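Local coordinates for poly A polymerase (Aquifex aeolicus, PDB 4WBY), which adds the terminal adenosine to tRNAs ending in CC, using ATP and magnesium to complete the CCA terminus, at residues A[247-252]-A[272-277]; A[301-306]-A[336-341]; A[316-321]-A[350-355]; A[148-153]-A[177-182]. All coordinates share one frame; numbering follows the deposited sequence.

This chain is the C-terminal piece of a longer protein. Interaction 4 closes first along it, near the head domain, pairing two short parallel strands next to ATP-binding residues, beside helix 165-177. Interaction 1 follows, and interactions 2 and 3 then interlock, their segments alternating; all three lie in the later, helical part. Interactions 1 and 2, with centres about 12 Å apart, touch where Leu273 and Leu276 of helix 271-278 meet helices 336-342 and 298-309. Interactions 2 and 3, about 16 Å apart between centres, touch where Leu339 meets Ile352 and Tyr355. Packing thus passes from helix to helix over this end, whereas interaction 4 is about 44 Å from interaction 3, centre to centre.

Interaction 1 of 4, residues A[247-252]-A[272-277]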
# COMPACT_ATOMS: atom_id res chain seq x y z
N GLN A 247 3.52 -8.12 19.79
CA GLN A 247 4.91 -8.55 19.83
C GLN A 247 5.25 -9.44 18.64
O GLN A 247 6.36 -9.39 18.12
CB GLN A 247 5.21 -9.28 21.14
CG GLN A 247 5.15 -8.38 22.36
CD GLN A 247 5.99 -7.12 22.20
OE1 GLN A 247 7.09 -7.17 21.64
NE2 GLN A 247 5.48 -6.00 22.68
N LYS A 248 4.28 -10.24 18.19
CA LYS A 248 4.48 -11.07 17.00
C LYS A 248 4.71 -10.22 15.75
O LYS A 248 5.50 -10.59 14.88
CB LYS A 248 3.28 -12.00 16.78
CG LYS A 248 3.20 -13.15 17.76
CD LYS A 248 2.09 -14.11 17.37
CE LYS A 248 2.38 -14.71 16.01
NZ LYS A 248 3.68 -15.44 16.01
N LEU A 249 4.02 -9.08 15.65
CA LEU A 249 4.20 -8.19 14.51
C LEU A 249 5.62 -7.62 14.46
O LEU A 249 6.22 -7.52 13.38
CB LEU A 249 3.18 -7.05 14.53
CG LEU A 249 1.71 -7.44 14.40
CD1 LEU A 249 0.82 -6.22 14.59
CD2 LEU A 249 1.45 -8.06 13.04
N TYR A 250 6.17 -7.26 15.62
CA TYR A 250 7.54 -6.77 15.66
C TYR A 250 8.54 -7.89 15.35
O TYR A 250 9.55 -7.66 14.68
CB TYR A 250 7.84 -6.12 17.01
CG TYR A 250 7.32 -4.70 17.08
CD1 TYR A 250 6.01 -4.44 17.45
CD2 TYR A 250 8.12 -3.63 16.71
CE1 TYR A 250 5.52 -3.16 17.48
CE2 TYR A 250 7.64 -2.33 16.74
CZ TYR A 250 6.33 -2.11 17.13
OH TYR A 250 5.83 -0.83 17.16
N ALA A 251 8.26 -9.10 15.83
CA ALA A 251 9.10 -10.25 15.51
C ALA A 251 9.06 -10.51 14.00
O ALA A 251 10.07 -10.84 13.38
CB ALA A 251 8.65 -11.48 16.28
N LEU A 252 7.87 -10.36 13.43
CA LEU A 252 7.69 -10.58 12.01
C LEU A 252 8.49 -9.57 11.19
O LEU A 252 9.10 -9.94 10.19
CB LEU A 252 6.21 -10.53 11.63
CG LEU A 252 5.90 -10.69 10.14
CD1 LEU A 252 6.26 -12.07 9.62
CD2 LEU A 252 4.43 -10.36 9.83
N TRP A 272 0.74 -8.78 3.65
CA TRP A 272 -0.30 -9.76 3.95
C TRP A 272 0.06 -10.61 5.16
O TRP A 272 -0.83 -11.07 5.87
CB TRP A 272 -0.55 -10.67 2.74
CG TRP A 272 -1.18 -9.97 1.59
CD1 TRP A 272 -0.56 -9.56 0.45
CD2 TRP A 272 -2.55 -9.58 1.47
NE1 TRP A 272 -1.47 -8.95 -0.39
CE2 TRP A 272 -2.70 -8.95 0.22
CE3 TRP A 272 -3.68 -9.71 2.30
CZ2 TRP A 272 -3.92 -8.45 -0.23
CZ3 TRP A 272 -4.89 -9.21 1.86
CH2 TRP A 272 -5.01 -8.59 0.60
N LEU A 273 1.35 -10.82 5.41
CA LEU A 273 1.78 -11.58 6.58
C LEU A 273 1.42 -10.87 7.89
O LEU A 273 1.03 -11.51 8.86
CB LEU A 273 3.28 -11.84 6.55
CG LEU A 273 3.82 -12.67 5.39
CD1 LEU A 273 5.32 -12.90 5.56
CD2 LEU A 273 3.09 -13.99 5.30
N TYR A 274 1.57 -9.55 7.91
CA TYR A 274 1.14 -8.78 9.07
C TYR A 274 -0.35 -8.95 9.28
O TYR A 274 -0.81 -9.12 10.41
CB TYR A 274 1.46 -7.30 8.90
CG TYR A 274 2.93 -6.96 8.96
CD1 TYR A 274 3.56 -6.73 10.18
CD2 TYR A 274 3.69 -6.85 7.80
CE1 TYR A 274 4.90 -6.40 10.24
CE2 TYR A 274 5.02 -6.52 7.85
CZ TYR A 274 5.63 -6.30 9.07
OH TYR A 274 6.96 -5.98 9.11
N LEU A 275 -1.10 -8.90 8.19
CA LEU A 275 -2.54 -9.06 8.26
C LEU A 275 -2.93 -10.44 8.82
O LEU A 275 -3.82 -10.54 9.66
CB LEU A 275 -3.17 -8.86 6.89
CG LEU A 275 -4.68 -8.68 6.91
CD1 LEU A 275 -5.05 -7.33 7.51
CD2 LEU A 275 -5.24 -8.84 5.51
N LEU A 276 -2.25 -11.48 8.36
CA LEU A 276 -2.51 -12.82 8.87
C LEU A 276 -2.26 -12.93 10.37
O LEU A 276 -3.05 -13.55 11.08
CB LEU A 276 -1.64 -13.86 8.15
CG LEU A 276 -1.97 -14.07 6.67
CD1 LEU A 276 -1.10 -15.16 6.08
CD2 LEU A 276 -3.45 -14.43 6.49
N ILE A 277 -1.17 -12.33 10.85
CA ILE A 277 -0.91 -12.30 12.29
C ILE A 277 -2.01 -11.51 13.02
O ILE A 277 -2.50 -11.94 14.07
CB ILE A 277 0.48 -11.70 12.60
CG1 ILE A 277 1.60 -12.61 12.08
CG2 ILE A 277 0.65 -11.46 14.10
CD1 ILE A 277 1.48 -14.06 12.54
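Over one face of the Tyr274 ring sits a methyl group of Leu252: CD2 is 3.8 Å from the ring centroid and 14° off its normal, a CH-pi contact displaced slightly toward the rim. Leu249 meets the same ring differently, its carbonyl O approaching Tyr274 CE1 at a slant while its CD2 touches Tyr274 CD1 at 3.8 Å. Leu252 reaches the tyrosine because CG stands anti to the backbone N (chi1 177°), which carries CD2 across to the facing helix. There the methyl also lies against the backbone, 3.5 Å from Tyr274 N, and against CB of Leu273.

One turn further along, Ile277 touches both Leu249 and Lys248. Its CG2 packs on Leu249 CD2 at 3.7 Å, the two side chains sliding past each other in opposite senses. Lys248 crosses Ile277 at about a right angle. The bend at chi3 turns CE of Lys248 to Ile277 CD1, at 3.6 Å, so the aliphatic part of a charged residue packs within the apolar interface.

The two helical segments run nearly antiparallel, at 157°, with axes 9.9 Å apart. Helix 219-228 adds Leu220 against Leu249 and Leu223 against Tyr274, while helix 336-342 packs on Leu273 and Ile277, placing this pair within an all-helical core.

Interaction 2 of 4, residues A[301-306]-A[336-341]. With SO4 (sulfate ion), chain E.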
# COMPACT_ATOMS: atom_id res chain seq x y z
N ARG A 301 -4.62 -16.74 1.20
CA ARG A 301 -5.78 -17.48 1.67
C ARG A 301 -5.41 -18.91 2.03
O ARG A 301 -5.90 -19.45 3.03
CB ARG A 301 -6.89 -17.44 0.62
CG ARG A 301 -7.40 -16.02 0.41
CD ARG A 301 -8.53 -15.93 -0.59
NE ARG A 301 -8.06 -16.04 -1.97
CZ ARG A 301 -8.31 -17.08 -2.74
NH1 ARG A 301 -9.02 -18.10 -2.27
NH2 ARG A 301 -7.84 -17.12 -3.98
N GLU A 302 -4.51 -19.52 1.25
CA GLU A 302 -4.05 -20.86 1.55
C GLU A 302 -3.16 -20.86 2.80
O GLU A 302 -3.25 -21.77 3.63
CB GLU A 302 -3.29 -21.46 0.36
CG GLU A 302 -4.15 -21.64 -0.90
CD GLU A 302 -5.18 -22.76 -0.80
OE1 GLU A 302 -5.15 -23.54 0.18
OE2 GLU A 302 -6.01 -22.87 -1.73
N THR A 303 -2.31 -19.85 2.95
CA THR A 303 -1.48 -19.78 4.15
C THR A 303 -2.34 -19.58 5.39
O THR A 303 -2.05 -20.16 6.44
CB THR A 303 -0.42 -18.68 4.03
OG1 THR A 303 0.58 -19.12 3.10
CG2 THR A 303 0.27 -18.40 5.37
N TYR A 304 -3.40 -18.78 5.29
CA TYR A 304 -4.31 -18.64 6.43
C TYR A 304 -4.98 -19.96 6.82
O TYR A 304 -5.03 -20.31 8.01
CB TYR A 304 -5.37 -17.57 6.15
CG TYR A 304 -6.33 -17.40 7.30
CD1 TYR A 304 -5.94 -16.76 8.47
CD2 TYR A 304 -7.62 -17.91 7.23
CE1 TYR A 304 -6.82 -16.63 9.54
CE2 TYR A 304 -8.50 -17.79 8.28
CZ TYR A 304 -8.10 -17.15 9.43
OH TYR A 304 -8.99 -17.04 10.48
N LYS A 305 -5.49 -20.70 5.84
CA LYS A 305 -6.12 -21.98 6.13
C LYS A 305 -5.11 -22.91 6.78
O LYS A 305 -5.42 -23.61 7.76
CB LYS A 305 -6.69 -22.60 4.85
CG LYS A 305 -7.44 -23.93 5.06
CD LYS A 305 -7.97 -24.43 3.72
CE LYS A 305 -8.86 -25.64 3.88
NZ LYS A 305 -9.38 -26.07 2.55
N PHE A 306 -3.88 -22.89 6.27
CA PHE A 306 -2.80 -23.71 6.80
C PHE A 306 -2.47 -23.31 8.24
O PHE A 306 -2.30 -24.17 9.11
CB PHE A 306 -1.55 -23.60 5.92
CG PHE A 306 -0.51 -24.64 6.22
CD1 PHE A 306 0.44 -24.43 7.21
CD2 PHE A 306 -0.49 -25.83 5.52
CE1 PHE A 306 1.39 -25.40 7.50
CE2 PHE A 306 0.46 -26.81 5.79
CZ PHE A 306 1.41 -26.60 6.79
N THR A 336 6.67 -19.66 0.72
CA THR A 336 7.56 -18.78 1.48
C THR A 336 6.88 -18.20 2.72
O THR A 336 7.50 -18.08 3.78
CB THR A 336 8.07 -17.62 0.60
OG1 THR A 336 8.84 -18.15 -0.48
CG2 THR A 336 8.96 -16.67 1.40
N SER A 337 5.61 -17.84 2.57
CA SER A 337 4.87 -17.23 3.68
C SER A 337 4.83 -18.12 4.93
O SER A 337 4.97 -17.62 6.05
CB SER A 337 3.44 -16.88 3.24
OG SER A 337 2.77 -18.00 2.69
N VAL A 338 4.65 -19.42 4.75
CA VAL A 338 4.55 -20.32 5.90
C VAL A 338 5.93 -20.46 6.55
O VAL A 338 6.03 -20.51 7.77
CB VAL A 338 3.99 -21.72 5.51
CG1 VAL A 338 4.00 -22.66 6.71
CG2 VAL A 338 2.59 -21.58 4.94
N LEU A 339 6.99 -20.48 5.74
CA LEU A 339 8.34 -20.52 6.29
C LEU A 339 8.62 -19.31 7.19
O LEU A 339 9.20 -19.45 8.26
CB LEU A 339 9.39 -20.56 5.17
CG LEU A 339 9.29 -21.73 4.21
CD1 LEU A 339 10.37 -21.62 3.16
CD2 LEU A 339 9.41 -23.05 4.96
N LEU A 340 8.21 -18.13 6.74
CA LEU A 340 8.46 -16.93 7.52
C LEU A 340 7.63 -16.94 8.80
O LEU A 340 8.10 -16.53 9.86
CB LEU A 340 8.19 -15.68 6.68
CG LEU A 340 9.07 -15.59 5.43
CD1 LEU A 340 8.86 -14.30 4.65
CD2 LEU A 340 10.54 -15.78 5.78
N LEU A 341 6.40 -17.45 8.73
CA LEU A 341 5.57 -17.59 9.91
C LEU A 341 6.21 -18.54 10.93
O LEU A 341 6.19 -18.28 12.14
CB LEU A 341 4.17 -18.09 9.53
CG LEU A 341 2.98 -17.13 9.66
CD1 LEU A 341 3.38 -15.66 9.49
CD2 LEU A 341 1.89 -17.51 8.68
S SO4 E . -9.18 -20.39 -5.37
O1 SO4 E . -10.02 -19.93 -4.27
O2 SO4 E . -7.99 -19.55 -5.50
O3 SO4 E . -8.78 -21.79 -5.14
O4 SO4 E . -9.93 -20.37 -6.62
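Thr303 and Ser337 face each other where two helices of the helical part of the enzyme pack at -42°, the axes of the two segments approaching to 9.9 Å. The contact is an example of a largely apolar helix-helix interface with a polar pair set into it, and the conformations of the two hydroxyl residues determine how that pair meets.

In Thr303, OG1 lies beside the backbone N and anti to the carbonyl carbon (chi1 -73°), leaving CG2 anti to the nitrogen. One branch therefore serves the polar contact and the other the apolar one: Thr303 CG2 meets Leu341 CD2 tip to tip at 3.8 Å. Ser337 sets OG between its N and carbonyl carbon (chi1 54°), which points it at the threonine. Both buried hydroxyls have a second partner, Thr303 OG1 at the carbonyl of Trp299 and Ser337 OG at ND1 of His335.

Val338 divides its methyls between two neighbours. Val338 CG2 leans on the threonine, 3.7 Å from Thr303 OG1, while Val338 CG1 approaches the Phe306 ring obliquely, 3.9 Å from CE1, with the two side chains crossing at about a right angle.

Away from this interface, the bent chain of Arg301 turns the edge of its guanidinium to a sulfate ion, probably from the crystallisation liquor. Arg301 NH1 binds sulfate O1 and Arg301 NH2 binds sulfate O2, each at 2.9 Å. Between the helices, Thr303 OG1 and Ser337 OG form a very short hydrogen bond of 2.5 Å.

Interaction 3 of 4, residues A[316-321]-A[350-355]; sequences EELKKA and EKIKLY
The ammonium group of Lys351 reaches the C-terminal end of helix 311-320 and bonds to the carbonyl O of Leu318, with NZ 2.8 Å from that oxygen. The bond meets the C=O at 143°, and the nitrogen is tilted 19° from the carbonyl plane. A second, weak bond joins Lys351 NZ to Ala321 O at 3.4 Å. Ala321 is where the chain leaves helical geometry, so the lysine brings its positive charge to a helix C-terminus, an arrangement probably favoured by the helix dipole.

The lysine spans the gap by being fully extended beyond CG. That length matters because the segments cross steeply, at 80°, and their axes approach no closer than 11.7 Å.

Beside this polar bridge, Leu318 supplies an apolar one. Its CD2 touches Ile352 CD1 at 3.6 Å, the two side chains crossing at about a right angle.

Lys319, at the border of the contact, directs its charge to Glu347 in a salt bridge. Ile352 also packs on Leu331 of helix 324-331 and on Leu339 and Leu342 of helix 336-342, tying helix 349-359 to its neighbours.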
# COMPACT_ATOMS: atom_id res chain seq x y z
N GLU A 316 4.83 -28.95 15.81
CA GLU A 316 5.22 -30.07 16.64
C GLU A 316 6.10 -31.07 15.88
O GLU A 316 7.10 -31.54 16.42
CB GLU A 316 3.98 -30.76 17.21
CG GLU A 316 4.29 -31.88 18.19
CD GLU A 316 5.02 -31.39 19.44
OE1 GLU A 316 4.85 -30.20 19.81
OE2 GLU A 316 5.75 -32.19 20.05
N GLU A 317 5.75 -31.36 14.63
CA GLU A 317 6.53 -32.31 13.83
C GLU A 317 7.92 -31.76 13.56
O GLU A 317 8.90 -32.50 13.58
CB GLU A 317 5.83 -32.62 12.51
CG GLU A 317 4.68 -33.59 12.61
CD GLU A 317 4.40 -34.30 11.30
OE1 GLU A 317 3.37 -34.00 10.67
OE2 GLU A 317 5.23 -35.15 10.89
N LEU A 318 8.00 -30.46 13.32
CA LEU A 318 9.28 -29.82 13.03
C LEU A 318 10.16 -29.82 14.27
O LEU A 318 11.37 -30.03 14.19
CB LEU A 318 9.07 -28.40 12.51
CG LEU A 318 10.12 -27.83 11.56
CD1 LEU A 318 10.23 -28.69 10.30
CD2 LEU A 318 9.76 -26.40 11.20
N LYS A 319 9.53 -29.60 15.43
CA LYS A 319 10.24 -29.68 16.71
C LYS A 319 10.88 -31.06 16.90
O LYS A 319 12.05 -31.17 17.27
CB LYS A 319 9.29 -29.39 17.88
CG LYS A 319 8.93 -27.93 18.06
CD LYS A 319 7.89 -27.77 19.17
CE LYS A 319 7.57 -26.31 19.43
NZ LYS A 319 7.07 -25.62 18.21
N LYS A 320 10.10 -32.10 16.63
CA LYS A 320 10.53 -33.47 16.86
C LYS A 320 11.51 -33.98 15.81
O LYS A 320 12.20 -34.98 16.03
CB LYS A 320 9.32 -34.41 16.93
CG LYS A 320 8.47 -34.23 18.18
CD LYS A 320 9.28 -34.50 19.44
CE LYS A 320 8.46 -34.26 20.70
NZ LYS A 320 7.30 -35.18 20.81
N ALA A 321 11.56 -33.31 14.66
CA ALA A 321 12.46 -33.70 13.58
C ALA A 321 13.91 -33.66 14.04
O ALA A 321 14.40 -32.63 14.51
CB ALA A 321 12.26 -32.80 12.37
N GLU A 350 15.91 -21.45 13.49
CA GLU A 350 17.18 -21.86 12.89
C GLU A 350 17.02 -23.01 11.90
O GLU A 350 17.77 -23.12 10.93
CB GLU A 350 18.18 -22.22 13.98
CG GLU A 350 18.65 -21.01 14.77
CD GLU A 350 19.17 -19.90 13.87
OE1 GLU A 350 20.00 -20.20 12.98
OE2 GLU A 350 18.74 -18.74 14.03
N LYS A 351 16.03 -23.88 12.14
CA LYS A 351 15.73 -24.95 11.21
C LYS A 351 15.23 -24.39 9.88
O LYS A 351 15.56 -24.91 8.82
CB LYS A 351 14.71 -25.92 11.80
CG LYS A 351 15.30 -26.90 12.80
CD LYS A 351 14.22 -27.68 13.53
CE LYS A 351 14.84 -28.66 14.52
NZ LYS A 351 13.82 -29.37 15.34
N ILE A 352 14.44 -23.32 9.95
CA ILE A 352 13.93 -22.70 8.73
C ILE A 352 15.07 -22.04 7.97
O ILE A 352 15.18 -22.16 6.75
CB ILE A 352 12.84 -21.65 9.02
CG1 ILE A 352 11.79 -22.21 9.99
CG2 ILE A 352 12.20 -21.18 7.72
CD1 ILE A 352 11.14 -23.49 9.51
N LYS A 353 15.91 -21.34 8.71
CA LYS A 353 17.05 -20.64 8.14
C LYS A 353 17.97 -21.63 7.45
O LYS A 353 18.49 -21.37 6.37
CB LYS A 353 17.79 -19.86 9.22
CG LYS A 353 18.99 -19.07 8.73
CD LYS A 353 19.60 -18.26 9.87
CE LYS A 353 20.82 -17.48 9.41
NZ LYS A 353 21.95 -18.38 9.03
N LEU A 354 18.15 -22.79 8.08
CA LEU A 354 18.98 -23.85 7.51
C LEU A 354 18.38 -24.38 6.22
O LEU A 354 19.09 -24.60 5.24
CB LEU A 354 19.17 -24.99 8.52
CG LEU A 354 20.05 -26.14 8.03
CD1 LEU A 354 21.48 -25.67 7.81
CD2 LEU A 354 20.01 -27.31 9.01
N TYR A 355 17.07 -24.59 6.22
CA TYR A 355 16.39 -25.03 5.01
C TYR A 355 16.59 -24.03 3.88
O TYR A 355 16.92 -24.41 2.76
CB TYR A 355 14.90 -25.24 5.25
CG TYR A 355 14.16 -25.53 3.97
CD1 TYR A 355 14.21 -26.79 3.40
CD2 TYR A 355 13.43 -24.54 3.32
CE1 TYR A 355 13.55 -27.07 2.22
CE2 TYR A 355 12.77 -24.81 2.14
CZ TYR A 355 12.83 -26.08 1.60
OH TYR A 355 12.17 -26.36 0.42

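Interaction 4 of 4, residues A[148-153]-A[177-182]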
# COMPACT_ATOMS: atom_id res chain seq x y z
N LYS A 148 6.57 21.17 6.46
CA LYS A 148 7.62 21.66 7.35
C LYS A 148 7.45 21.12 8.76
O LYS A 148 8.41 20.65 9.39
CB LYS A 148 7.62 23.18 7.37
CG LYS A 148 8.69 23.78 8.28
CD LYS A 148 8.68 25.30 8.22
CE LYS A 148 9.78 25.91 9.08
NZ LYS A 148 9.90 27.38 8.88
N ASP A 149 6.21 21.18 9.25
CA ASP A 149 5.91 20.83 10.63
C ASP A 149 5.57 19.36 10.82
O ASP A 149 5.33 18.93 11.95
CB ASP A 149 4.77 21.71 11.13
CG ASP A 149 5.17 23.18 11.27
OD1 ASP A 149 6.39 23.47 11.39
OD2 ASP A 149 4.28 24.05 11.25
N LYS A 150 5.58 18.60 9.73
CA LYS A 150 5.30 17.15 9.75
C LYS A 150 3.92 16.86 10.34
O LYS A 150 3.76 16.05 11.26
CB LYS A 150 6.39 16.41 10.51
CG LYS A 150 7.76 16.58 9.89
CD LYS A 150 8.79 15.82 10.70
CE LYS A 150 10.12 15.77 10.00
NZ LYS A 150 11.11 14.92 10.72
N VAL A 151 2.91 17.50 9.75
CA VAL A 151 1.55 17.44 10.25
C VAL A 151 0.55 16.96 9.19
O VAL A 151 0.55 17.45 8.06
CB VAL A 151 1.10 18.85 10.76
CG1 VAL A 151 -0.40 18.89 10.99
CG2 VAL A 151 1.88 19.21 12.03
N ILE A 152 -0.28 16.00 9.58
CA ILE A 152 -1.46 15.61 8.82
C ILE A 152 -2.67 16.41 9.33
O ILE A 152 -3.06 16.29 10.49
CB ILE A 152 -1.75 14.09 8.93
CG1 ILE A 152 -0.56 13.27 8.42
CG2 ILE A 152 -3.03 13.72 8.19
CD1 ILE A 152 -0.18 13.52 6.97
N ARG A 153 -3.25 17.21 8.45
CA ARG A 153 -4.32 18.14 8.79
C ARG A 153 -5.42 18.08 7.75
O ARG A 153 -5.14 18.21 6.55
CB ARG A 153 -3.77 19.57 8.87
CG ARG A 153 -4.75 20.58 9.41
CD ARG A 153 -4.27 22.01 9.21
NE ARG A 153 -2.92 22.20 9.73
CZ ARG A 153 -2.62 22.48 10.99
NH1 ARG A 153 -3.58 22.61 11.90
NH2 ARG A 153 -1.34 22.62 11.34
N LEU A 177 4.90 8.79 6.48
CA LEU A 177 5.77 9.96 6.50
C LEU A 177 6.37 10.25 7.86
O LEU A 177 7.16 11.19 7.99
CB LEU A 177 4.99 11.19 6.02
CG LEU A 177 4.37 11.09 4.62
CD1 LEU A 177 3.45 12.27 4.36
CD2 LEU A 177 5.46 10.99 3.55
N ASN A 178 5.99 9.47 8.87
CA ASN A 178 6.34 9.77 10.26
C ASN A 178 5.89 11.19 10.61
O ASN A 178 6.66 11.99 11.17
CB ASN A 178 7.85 9.60 10.52
CG ASN A 178 8.19 9.58 12.00
OD1 ASN A 178 7.35 9.25 12.84
ND2 ASN A 178 9.42 9.96 12.33
N PHE A 179 4.64 11.48 10.26
CA PHE A 179 4.00 12.75 10.61
C PHE A 179 3.03 12.50 11.78
O PHE A 179 2.62 11.37 12.03
CB PHE A 179 3.20 13.34 9.44
CG PHE A 179 4.03 14.06 8.39
CD1 PHE A 179 5.40 13.89 8.28
CD2 PHE A 179 3.40 14.94 7.51
CE1 PHE A 179 6.12 14.57 7.28
CE2 PHE A 179 4.11 15.63 6.52
CZ PHE A 179 5.47 15.43 6.41
N LYS A 180 2.64 13.59 12.44
CA LYS A 180 1.62 13.54 13.48
C LYS A 180 0.33 14.17 12.98
O LYS A 180 0.36 15.04 12.11
CB LYS A 180 2.10 14.26 14.73
CG LYS A 180 3.26 13.55 15.44
CD LYS A 180 3.61 14.22 16.76
CE LYS A 180 2.43 14.21 17.73
NZ LYS A 180 1.93 12.83 17.99
N LEU A 181 -0.80 13.75 13.52
CA LEU A 181 -2.04 14.48 13.29
C LEU A 181 -1.97 15.86 13.95
O LEU A 181 -1.42 16.00 15.05
CB LEU A 181 -3.24 13.71 13.85
CG LEU A 181 -3.43 12.27 13.36
CD1 LEU A 181 -4.60 11.64 14.09
CD2 LEU A 181 -3.65 12.29 11.86
N SER A 182 -2.55 16.86 13.30
CA SER A 182 -2.71 18.16 13.96
C SER A 182 -3.58 17.97 15.20
O SER A 182 -4.35 17.01 15.28
CB SER A 182 -3.31 19.22 13.02
OG SER A 182 -4.71 19.37 13.19
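Phe179 lays its ring flat against the backbone of Lys150, whose CA is centred over the face, 3.4 Å from the ring centroid and 4° off the normal. The opposite face is covered by CB of Leu177, nearer the rim, so the ring is held between its own segment and the facing one. Lys150 crosses the phenylalanine at about a right angle, with CB 3.5 Å from Phe179 CD1, before its extended chain leads away. Its positive phi belongs to the Schellman motif that ends helix 143-149 and turns the chain into the strand.

From there the backbones pair in parallel. Lys180 donates from N to Lys150 O at 2.9 Å and accepts at its own O from Ile152 N at 2.8 Å; Ser182 N then bonds to Ile152 O at 2.9 Å.

On one side of this small sheet Ile152 packs on Leu181 CD2 through CB and on Phe179 CD2 through CD1. On the other, Val151 CG1 meets Ser182 CB at 3.6 Å. The same Ser182 CB lies over a face of the Arg153 guanidinium, toward its rim; Arg153 is in a salt bridge with Asp146, and Ser182 OG caps Thr185 N at the start of helix 183-194.

Two parallel strands joined by a connection that includes helix 165-177 make a beta-alpha-beta crossover, here adjoining the ATP site: Ile152 and Leu181 both rest on Ala170 of that helix, an ATP-binding residue.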